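Local coordinates for lysyl oxidase (Pichia pastoris, PDB 1W7C), which is a copper- and topaquinone-dependent amine oxidase that probably oxidises primary amines, peptidyl lysine side chains among them, at residues 49-53 / 88-92; 127-131 / 215-219; 340-344 / 583-588; 541-547 / 599-604. All blocks are in the same frame, centred on the assembly; numbering follows the deposited sequence.

In the fold
From the N terminus, contact 1 closes a 34-residue excursion, bringing the turn before strand 53-61 back onto the end of strand 82-89. Contact 2 opens only afterwards and ties the end of strand 126-128, at the rim of that same sheet, to a loop of the next five-stranded antiparallel sheet. The two touch: R218 of contact 2 reaches into contact 1. Contacts 3 and 4 lie in the enzyme domain and cross, segment 541-547 falling between the two segments of contact 3. Their centres are about 16 Å apart. Contact 3 joins strand 329-344 to the loop before strand 602-606 beside the copper site; contact 4 joins the start of that strand to the loop before strand 553-559.

Contact 1: residues 49-53 / 88-92; sequences DFFSN and YFGEG
F51 and G90 bring their CA atoms to 4.1 Å where the type I turn D49-S52 leans on the chain just past strand 82-89; a CB on G90 would run into the carbonyl oxygens of F50 and S52. The amide of N53 does most of the polar work. Its OD1 accepts two backbone donors, G90 N at 3.0 Å within the carbonyl plane and E91 N at 3.1 Å tilted from it, while its ND2 gives a fairly straight bond to E91 OE1 at 2.9 Å. That oxygen is met from above the carboxylate plane, and N41 O takes a second bond from ND2, which fixes the rotation of the amide. Y88 works from the other end of the contact. With its CG anti to the backbone N (chi1 179°), the ring passes edge-on beneath the turn: CD2 lies 3.2 Å from S52 O, and OH donates to F50 O at 2.7 Å. Within the turn, D49 OD1 accepts F51 N in an Asx turn. Around this, F50 packs on I137 and A141 of helix 136-150, Y88 meets the ring of Y54 on strand 53-61, and its ring stands edge-to-face with F97 of strand 96-103.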
# COMPACT_ATOMS: atom_id res chain seq x y z
N ASP A 49 -43.50 -1.08 23.04
CA ASP A 49 -43.01 -2.40 23.42
C ASP A 49 -43.22 -3.36 22.24
O ASP A 49 -43.57 -2.92 21.15
CB ASP A 49 -43.66 -2.87 24.75
CG ASP A 49 -45.15 -3.10 24.66
OD1 ASP A 49 -45.70 -3.35 23.57
OD2 ASP A 49 -45.85 -3.09 25.68
N PHE A 50 -43.02 -4.65 22.46
CA PHE A 50 -43.08 -5.64 21.38
C PHE A 50 -44.49 -5.82 20.80
O PHE A 50 -44.66 -6.53 19.79
CB PHE A 50 -42.60 -7.01 21.87
CG PHE A 50 -41.14 -7.09 22.29
CD1 PHE A 50 -40.79 -7.96 23.31
CD2 PHE A 50 -40.13 -6.39 21.64
CE1 PHE A 50 -39.46 -8.10 23.72
CE2 PHE A 50 -38.79 -6.52 22.04
CZ PHE A 50 -38.46 -7.41 23.05
N PHE A 51 -45.50 -5.21 21.42
CA PHE A 51 -46.88 -5.35 20.97
C PHE A 51 -47.42 -4.06 20.36
O PHE A 51 -48.57 -4.01 19.90
CB PHE A 51 -47.74 -5.83 22.14
CG PHE A 51 -47.30 -7.16 22.68
CD1 PHE A 51 -46.43 -7.23 23.76
CD2 PHE A 51 -47.68 -8.35 22.04
CE1 PHE A 51 -46.00 -8.44 24.25
CE2 PHE A 51 -47.23 -9.58 22.51
CZ PHE A 51 -46.39 -9.63 23.62
N SER A 52 -46.57 -3.03 20.34
CA SER A 52 -46.87 -1.77 19.67
C SER A 52 -46.50 -1.82 18.20
O SER A 52 -45.82 -2.74 17.75
CB SER A 52 -46.05 -0.61 20.27
OG SER A 52 -46.07 -0.56 21.67
N ASN A 53 -46.92 -0.79 17.47
CA ASN A 53 -46.33 -0.49 16.16
C ASN A 53 -45.53 0.78 16.31
O ASN A 53 -45.97 1.71 16.98
CB ASN A 53 -47.38 -0.23 15.08
CG ASN A 53 -48.49 -1.26 15.07
OD1 ASN A 53 -48.25 -2.45 15.20
ND2 ASN A 53 -49.73 -0.79 14.86
N TYR A 88 -42.02 -1.38 12.67
CA TYR A 88 -42.35 -2.56 13.45
C TYR A 88 -43.85 -2.62 13.67
O TYR A 88 -44.44 -1.65 14.13
CB TYR A 88 -41.63 -2.58 14.79
CG TYR A 88 -42.00 -3.80 15.58
CD1 TYR A 88 -41.48 -5.05 15.26
CD2 TYR A 88 -42.95 -3.73 16.60
CE1 TYR A 88 -41.85 -6.18 15.96
CE2 TYR A 88 -43.30 -4.86 17.30
CZ TYR A 88 -42.77 -6.08 16.97
OH TYR A 88 -43.11 -7.20 17.68
N PHE A 89 -44.44 -3.75 13.31
CA PHE A 89 -45.84 -4.03 13.61
C PHE A 89 -45.99 -5.13 14.64
O PHE A 89 -45.73 -6.31 14.34
CB PHE A 89 -46.59 -4.43 12.34
CG PHE A 89 -46.75 -3.30 11.36
CD1 PHE A 89 -45.88 -3.18 10.29
CD2 PHE A 89 -47.73 -2.34 11.53
CE1 PHE A 89 -46.01 -2.15 9.40
CE2 PHE A 89 -47.87 -1.31 10.62
CZ PHE A 89 -47.01 -1.22 9.54
N GLY A 90 -46.49 -4.74 15.83
CA GLY A 90 -46.74 -5.67 16.91
C GLY A 90 -48.21 -5.88 17.21
O GLY A 90 -48.53 -6.71 18.03
N GLU A 91 -49.10 -5.18 16.51
CA GLU A 91 -50.53 -5.23 16.79
C GLU A 91 -51.17 -6.57 16.46
O GLU A 91 -52.27 -6.86 16.93
CB GLU A 91 -51.26 -4.11 16.01
CG GLU A 91 -51.27 -4.31 14.49
CD GLU A 91 -52.12 -3.30 13.75
OE1 GLU A 91 -52.19 -2.14 14.20
OE2 GLU A 91 -52.70 -3.68 12.71
N GLY A 92 -50.51 -7.36 15.63
CA GLY A 92 -51.01 -8.68 15.27
C GLY A 92 -50.67 -9.80 16.24
O GLY A 92 -50.04 -9.61 17.28

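Contact 2: residues 127-131 / 215-219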
# COMPACT_ATOMS: atom_id res chain seq x y z
N LEU A 127 -39.89 -9.11 8.15
CA LEU A 127 -38.83 -9.78 8.90
C LEU A 127 -39.42 -10.24 10.22
O LEU A 127 -39.83 -9.40 11.02
CB LEU A 127 -37.68 -8.80 9.13
CG LEU A 127 -36.49 -9.26 9.99
CD1 LEU A 127 -35.63 -10.21 9.19
CD2 LEU A 127 -35.70 -8.07 10.46
N PRO A 128 -39.51 -11.55 10.47
CA PRO A 128 -40.14 -12.04 11.70
C PRO A 128 -39.45 -11.53 12.97
O PRO A 128 -38.22 -11.38 13.02
CB PRO A 128 -39.96 -13.56 11.59
CG PRO A 128 -39.87 -13.81 10.15
CD PRO A 128 -39.08 -12.66 9.59
N PHE A 129 -40.24 -11.36 14.03
CA PHE A 129 -39.73 -10.92 15.32
C PHE A 129 -38.49 -11.72 15.76
O PHE A 129 -37.52 -11.13 16.24
CB PHE A 129 -40.82 -11.06 16.38
CG PHE A 129 -40.37 -10.62 17.75
CD1 PHE A 129 -40.39 -9.27 18.10
CD2 PHE A 129 -39.91 -11.55 18.68
CE1 PHE A 129 -39.98 -8.87 19.33
CE2 PHE A 129 -39.50 -11.14 19.92
CZ PHE A 129 -39.53 -9.80 20.25
N GLU A 130 -38.54 -13.05 15.67
CA GLU A 130 -37.45 -13.87 16.18
C GLU A 130 -36.09 -13.52 15.58
O GLU A 130 -35.10 -13.65 16.28
CB GLU A 130 -37.69 -15.37 16.00
CG GLU A 130 -38.81 -15.94 16.87
CD GLU A 130 -38.73 -15.55 18.35
OE1 GLU A 130 -39.77 -15.20 18.93
OE2 GLU A 130 -37.64 -15.65 18.95
N VAL A 131 -36.07 -13.07 14.32
CA VAL A 131 -34.83 -12.72 13.61
C VAL A 131 -34.78 -11.20 13.36
O VAL A 131 -34.12 -10.71 12.46
CB VAL A 131 -34.67 -13.52 12.29
CG1 VAL A 131 -34.48 -14.99 12.56
CG2 VAL A 131 -35.82 -13.29 11.33
N MET A 215 -34.38 -16.30 24.83
CA MET A 215 -35.19 -15.09 24.69
C MET A 215 -36.24 -15.28 23.59
O MET A 215 -36.57 -14.34 22.85
CB MET A 215 -34.28 -13.88 24.39
CG MET A 215 -33.33 -14.10 23.23
SD MET A 215 -32.50 -12.60 22.67
CE MET A 215 -33.89 -11.66 22.04
N THR A 216 -36.82 -16.48 23.52
CA THR A 216 -37.82 -16.80 22.49
C THR A 216 -39.14 -16.09 22.78
O THR A 216 -39.62 -16.09 23.90
CB THR A 216 -38.07 -18.31 22.44
OG1 THR A 216 -36.83 -19.01 22.26
CG2 THR A 216 -38.94 -18.70 21.22
N GLY A 217 -39.70 -15.47 21.75
CA GLY A 217 -41.04 -14.92 21.79
C GLY A 217 -41.09 -13.51 22.35
O GLY A 217 -40.11 -13.01 22.90
N ARG A 218 -42.26 -12.89 22.25
CA ARG A 218 -42.48 -11.50 22.61
C ARG A 218 -42.85 -11.29 24.08
O ARG A 218 -42.96 -10.17 24.53
CB ARG A 218 -43.60 -10.92 21.74
CG ARG A 218 -43.22 -10.81 20.28
CD ARG A 218 -44.19 -9.96 19.48
NE ARG A 218 -45.54 -10.54 19.42
CZ ARG A 218 -46.61 -9.87 19.04
NH1 ARG A 218 -46.51 -8.58 18.71
NH2 ARG A 218 -47.78 -10.48 18.96
N ASP A 219 -43.07 -12.39 24.81
CA ASP A 219 -43.41 -12.34 26.24
C ASP A 219 -42.17 -12.60 27.08
O ASP A 219 -41.72 -13.75 27.25
CB ASP A 219 -44.50 -13.36 26.52
CG ASP A 219 -44.94 -13.39 27.95
OD1 ASP A 219 -44.45 -12.58 28.78
OD2 ASP A 219 -45.80 -14.21 28.33
O HOH W 1 -36.79 -13.41 20.33
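F129 and E130 form a short 3-10 turn at the end of strand 126-128 and meet the loop 215-219, joining the N2-type sheet to the antiparallel sheet next to it, part of a sequence family related to the N2 and N3 domains of copper amine oxidases. The apolar part is a CH-pi contact. R218 CG sits over the middle of one face of the F129 ring, 3.6 Å from its centroid and almost on the normal, so the aliphatic stem of the arginine rests on the ring while its guanidinium runs on to hydrogen bonds with the carbonyl oxygens of F50, G90 and G92. The F129 ring also meets F50 edge-to-face and takes a cation-pi contact from K138. The direct hydrogen bonding belongs to E130. Its chain bends at chi2 (-49°), which swings the carboxylate round to G217 N; OE1 accepts at 2.8 Å on the syn side, and OE2 receives only a weak, long bond from the same nitrogen. T187 OG1 is a further partner of OE2. G217 follows with positive phi, and its O, 3.6 Å from F129 CE2, is hydrogen-bonded to W223 NE1. Water completes the join: one molecule bridges E130 OE2 at 2.8 Å and M215 O at 2.7 Å.

Contact 3: residues 340-344 / 583-588; sequences LIAEY and RIVKNS
E343 and R583 meet in a side-on salt bridge that carries most of the contact. The guanidinium uses two nitrogens, one for each carboxylate oxygen: NE gives to E343 OE2 at 2.8 Å and NH2 to E343 OE1 at 2.9 Å. The planes are turned 43° apart, so the pair is twisted: OE1 is met on its syn side, OE2 from above the carboxylate plane. E343 gets there by full extension, CG anti to the backbone N (chi1 -178°) and the rest of the chain straight. V585 O lies over the centre of one face of the guanidinium, 3.4 Å above it, and V585 CG1 packs against E343 OE1 at 3.4 Å. Two waters complete the grip on this buried carboxylate, one shared between OE2 and V585 N, the other between OE1 and S588 OG, which also bonds S590 N. I341, two residues earlier on the same side of the strand, lays CD1 across the stem of R583, 4.0 Å from its CD. A leucine in place of R583 would probably leave the E343 carboxylate buried without its countercharge. E343 O is bonded by K530 of the second subunit, so the pair lies close to the dimer interface. It belongs to the beta-rich catalytic domain of copper amine oxidases, on the strand next to the one that carries the copper ligands H488 and H490.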
# COMPACT_ATOMS: atom_id res chain seq x y z
N LEU A 340 -19.56 -4.14 6.56
CA LEU A 340 -18.32 -4.40 7.27
C LEU A 340 -18.63 -5.41 8.35
O LEU A 340 -19.55 -5.21 9.15
CB LEU A 340 -17.69 -3.16 7.93
CG LEU A 340 -17.59 -1.84 7.29
CD1 LEU A 340 -18.93 -1.17 7.39
CD2 LEU A 340 -16.49 -1.02 8.03
N ILE A 341 -17.86 -6.48 8.40
CA ILE A 341 -18.02 -7.55 9.39
C ILE A 341 -16.79 -7.63 10.27
O ILE A 341 -15.66 -7.30 9.86
CB ILE A 341 -18.34 -8.94 8.77
CG1 ILE A 341 -17.21 -9.38 7.84
CG2 ILE A 341 -19.70 -8.86 8.08
CD1 ILE A 341 -17.32 -10.87 7.40
N ALA A 342 -17.01 -8.09 11.49
CA ALA A 342 -15.93 -8.40 12.40
C ALA A 342 -16.25 -9.73 13.03
O ALA A 342 -17.21 -9.83 13.82
CB ALA A 342 -15.76 -7.32 13.45
N GLU A 343 -15.51 -10.77 12.64
CA GLU A 343 -15.83 -12.13 12.98
C GLU A 343 -14.70 -12.71 13.84
O GLU A 343 -13.57 -12.84 13.37
CB GLU A 343 -15.98 -12.96 11.70
CG GLU A 343 -16.35 -14.42 11.95
CD GLU A 343 -16.32 -15.28 10.72
OE1 GLU A 343 -16.84 -16.41 10.81
OE2 GLU A 343 -15.70 -14.88 9.71
N TYR A 344 -15.03 -13.07 15.07
CA TYR A 344 -14.04 -13.48 16.08
C TYR A 344 -13.93 -14.98 16.19
O TYR A 344 -14.94 -15.68 16.01
CB TYR A 344 -14.38 -12.86 17.45
CG TYR A 344 -14.16 -11.37 17.48
CD1 TYR A 344 -15.01 -10.52 16.80
CD2 TYR A 344 -13.07 -10.79 18.16
CE1 TYR A 344 -14.80 -9.17 16.76
CE2 TYR A 344 -12.86 -9.44 18.10
CZ TYR A 344 -13.72 -8.64 17.41
OH TYR A 344 -13.47 -7.30 17.38
N ARG A 583 -12.51 -13.90 4.42
CA ARG A 583 -12.68 -14.68 5.62
C ARG A 583 -11.85 -15.93 5.62
O ARG A 583 -11.77 -16.64 4.61
CB ARG A 583 -14.14 -15.11 5.80
CG ARG A 583 -15.12 -14.03 6.20
CD ARG A 583 -16.57 -14.56 6.18
NE ARG A 583 -16.78 -15.53 7.22
CZ ARG A 583 -17.66 -16.53 7.16
NH1 ARG A 583 -18.38 -16.75 6.08
NH2 ARG A 583 -17.80 -17.32 8.21
N ILE A 584 -11.29 -16.24 6.76
CA ILE A 584 -10.67 -17.55 7.05
C ILE A 584 -11.73 -18.60 7.30
O ILE A 584 -11.70 -19.68 6.71
CB ILE A 584 -9.70 -17.43 8.23
CG1 ILE A 584 -8.57 -16.47 7.87
CG2 ILE A 584 -9.16 -18.83 8.60
CD1 ILE A 584 -7.70 -16.04 9.05
N VAL A 585 -12.65 -18.32 8.21
CA VAL A 585 -13.73 -19.28 8.54
C VAL A 585 -14.65 -19.49 7.33
O VAL A 585 -14.92 -18.52 6.59
CB VAL A 585 -14.51 -18.74 9.75
CG1 VAL A 585 -15.77 -19.59 10.03
CG2 VAL A 585 -13.60 -18.64 10.97
N LYS A 586 -15.12 -20.72 7.15
CA LYS A 586 -15.98 -21.09 6.03
C LYS A 586 -17.45 -21.21 6.42
O LYS A 586 -18.33 -20.81 5.66
CB LYS A 586 -15.49 -22.42 5.41
CG LYS A 586 -13.95 -22.38 5.04
CD LYS A 586 -13.56 -21.16 4.23
CE LYS A 586 -12.05 -21.07 3.92
NZ LYS A 586 -11.61 -19.63 3.66
N ASN A 587 -17.72 -21.83 7.57
CA ASN A 587 -19.07 -22.21 7.94
C ASN A 587 -19.36 -21.79 9.37
O ASN A 587 -19.24 -22.61 10.28
CB ASN A 587 -19.22 -23.76 7.83
CG ASN A 587 -18.71 -24.35 6.51
OD1 ASN A 587 -17.93 -25.34 6.49
ND2 ASN A 587 -19.20 -23.82 5.43
N SER A 588 -19.77 -20.56 9.56
CA SER A 588 -20.05 -20.02 10.90
C SER A 588 -21.48 -20.21 11.34
O SER A 588 -22.42 -19.84 10.62
CB SER A 588 -19.75 -18.53 10.93
OG SER A 588 -20.14 -17.98 12.17
O HOH W 2 -13.08 -15.60 9.70
O HOH W 3 -17.76 -17.31 13.14

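Contact 4: residues 541-547 / 599-604; sequences DFNGINW and RSNLFL
I545 CD1 packs against two leucines of the facing segment, L604 CD1 at 3.5 Å and L602 CD1 at 3.7 Å, and on the far side of L602 its CD2 touches the benzene end of W547 at CH2. The indole then turns its five-membered ring to N601, whose CB sits over that face in a CH-pi contact. Here the backbones pair: I545 N and O bond L602 O and N, and N601 and L602 both face I545, a classic beta bulge at the start of strand 602-606. Two side-chain amides, of N546 and N601, add bonds beside the bulge. N546 OD1 accepts N601 N at 2.8 Å, nearly head-on to its carbonyl, while N601 OD1 takes W547 N, also at 2.8 Å. Outward, S600 OG donates to N543 O at 2.7 Å, and G544 CA comes to 3.5 Å from F603 CE2. R599 grips the type I turn D541-G544 from outside: NH1 and NH2 both give to F542 O, at 2.9 and 2.8 Å, and the guanidinium lies against the F542 ring, planes 28° apart, with F603 CZ over its opposite face. A methionine in place of R599 would probably leave F542 O without these donors and its ring free to swing. N631 OD1 is a further partner of NH2. At the margin, two waters link D541 O to L604 N and D541 N to L604 O, just beyond the calcium ligand E540.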
# COMPACT_ATOMS: atom_id res chain seq x y z
N ASP A 541 -19.24 -16.48 -11.76
CA ASP A 541 -18.57 -17.63 -11.14
C ASP A 541 -18.98 -17.69 -9.67
O ASP A 541 -18.74 -16.75 -8.92
CB ASP A 541 -17.05 -17.49 -11.32
CG ASP A 541 -16.29 -18.72 -10.92
OD1 ASP A 541 -16.82 -19.59 -10.15
OD2 ASP A 541 -15.16 -18.92 -11.39
N PHE A 542 -19.63 -18.76 -9.25
CA PHE A 542 -20.06 -18.90 -7.87
C PHE A 542 -18.89 -18.80 -6.89
O PHE A 542 -19.05 -18.35 -5.78
CB PHE A 542 -20.77 -20.24 -7.68
CG PHE A 542 -21.39 -20.38 -6.34
CD1 PHE A 542 -22.63 -19.82 -6.07
CD2 PHE A 542 -20.72 -21.02 -5.32
CE1 PHE A 542 -23.18 -19.91 -4.83
CE2 PHE A 542 -21.28 -21.11 -4.04
CZ PHE A 542 -22.51 -20.58 -3.80
N ASN A 543 -17.71 -19.25 -7.32
CA ASN A 543 -16.51 -19.24 -6.48
C ASN A 543 -15.92 -17.86 -6.27
O ASN A 543 -15.04 -17.67 -5.42
CB ASN A 543 -15.43 -20.15 -7.10
CG ASN A 543 -15.81 -21.59 -7.11
OD1 ASN A 543 -16.60 -22.04 -6.30
ND2 ASN A 543 -15.23 -22.32 -8.02
N GLY A 544 -16.36 -16.84 -7.03
CA GLY A 544 -15.70 -15.55 -7.04
C GLY A 544 -14.31 -15.62 -7.63
O GLY A 544 -13.93 -16.63 -8.23
N ILE A 545 -13.57 -14.55 -7.44
CA ILE A 545 -12.24 -14.40 -7.94
C ILE A 545 -11.34 -14.12 -6.75
O ILE A 545 -11.62 -13.22 -5.97
CB ILE A 545 -12.15 -13.24 -8.95
CG1 ILE A 545 -12.94 -13.58 -10.20
CG2 ILE A 545 -10.68 -12.90 -9.28
CD1 ILE A 545 -13.31 -12.41 -11.03
N ASN A 546 -10.24 -14.87 -6.64
CA ASN A 546 -9.21 -14.56 -5.67
C ASN A 546 -7.98 -14.04 -6.41
O ASN A 546 -7.68 -14.52 -7.51
CB ASN A 546 -8.89 -15.78 -4.83
CG ASN A 546 -10.04 -16.13 -3.87
OD1 ASN A 546 -10.71 -15.22 -3.34
ND2 ASN A 546 -10.22 -17.39 -3.59
N TRP A 547 -7.33 -13.05 -5.83
CA TRP A 547 -6.15 -12.49 -6.47
C TRP A 547 -5.10 -13.60 -6.74
O TRP A 547 -4.93 -14.52 -5.95
CB TRP A 547 -5.57 -11.36 -5.61
CG TRP A 547 -6.54 -10.24 -5.39
CD1 TRP A 547 -6.99 -9.77 -4.18
CD2 TRP A 547 -7.15 -9.40 -6.39
NE1 TRP A 547 -7.89 -8.76 -4.39
CE2 TRP A 547 -8.02 -8.52 -5.73
CE3 TRP A 547 -7.08 -9.33 -7.79
CZ2 TRP A 547 -8.72 -7.51 -6.39
CZ3 TRP A 547 -7.82 -8.36 -8.46
CH2 TRP A 547 -8.65 -7.49 -7.76
N ARG A 599 -16.29 -14.39 1.30
CA ARG A 599 -15.56 -15.64 1.19
C ARG A 599 -14.53 -15.71 0.07
O ARG A 599 -13.76 -16.68 0.04
CB ARG A 599 -16.55 -16.80 1.00
CG ARG A 599 -17.47 -16.67 -0.22
CD ARG A 599 -18.53 -17.73 -0.26
NE ARG A 599 -19.54 -17.47 -1.30
CZ ARG A 599 -19.41 -17.84 -2.55
NH1 ARG A 599 -18.37 -18.53 -2.97
NH2 ARG A 599 -20.38 -17.56 -3.39
N SER A 600 -14.51 -14.69 -0.80
CA SER A 600 -13.53 -14.58 -1.88
C SER A 600 -13.10 -13.14 -1.94
O SER A 600 -13.70 -12.29 -1.31
CB SER A 600 -14.16 -15.00 -3.22
OG SER A 600 -14.62 -16.34 -3.08
N ASN A 601 -12.07 -12.84 -2.72
CA ASN A 601 -11.63 -11.45 -2.83
C ASN A 601 -12.60 -10.51 -3.56
O ASN A 601 -12.73 -9.35 -3.22
CB ASN A 601 -10.25 -11.34 -3.48
CG ASN A 601 -9.14 -11.97 -2.68
OD1 ASN A 601 -8.37 -12.78 -3.22
ND2 ASN A 601 -9.01 -11.58 -1.43
N LEU A 602 -13.24 -11.04 -4.61
CA LEU A 602 -14.15 -10.24 -5.41
C LEU A 602 -15.11 -11.14 -6.20
O LEU A 602 -14.85 -12.32 -6.45
CB LEU A 602 -13.46 -9.24 -6.28
CG LEU A 602 -12.96 -9.23 -7.68
CD1 LEU A 602 -13.92 -9.58 -8.74
CD2 LEU A 602 -12.50 -7.78 -7.97
N PHE A 603 -16.25 -10.54 -6.53
CA PHE A 603 -17.25 -11.19 -7.35
C PHE A 603 -17.67 -10.26 -8.46
O PHE A 603 -17.74 -9.05 -8.28
CB PHE A 603 -18.50 -11.51 -6.52
CG PHE A 603 -18.30 -12.60 -5.50
CD1 PHE A 603 -17.84 -12.29 -4.22
CD2 PHE A 603 -18.53 -13.91 -5.81
CE1 PHE A 603 -17.62 -13.31 -3.30
CE2 PHE A 603 -18.34 -14.91 -4.89
CZ PHE A 603 -17.85 -14.62 -3.63
N LEU A 604 -17.94 -10.83 -9.63
CA LEU A 604 -18.50 -10.08 -10.78
C LEU A 604 -19.90 -10.55 -11.06
O LEU A 604 -20.11 -11.77 -11.19
CB LEU A 604 -17.62 -10.35 -12.00
CG LEU A 604 -16.16 -9.92 -11.86
CD1 LEU A 604 -15.35 -10.40 -13.06
CD2 LEU A 604 -15.99 -8.43 -11.71
O HOH W 4 -17.71 -13.94 -9.24
O HOH W 5 -18.27 -13.81 -11.42
O HOH W 6 -12.25 -18.32 -1.69
O HOH W 7 -5.72 -13.96 -3.18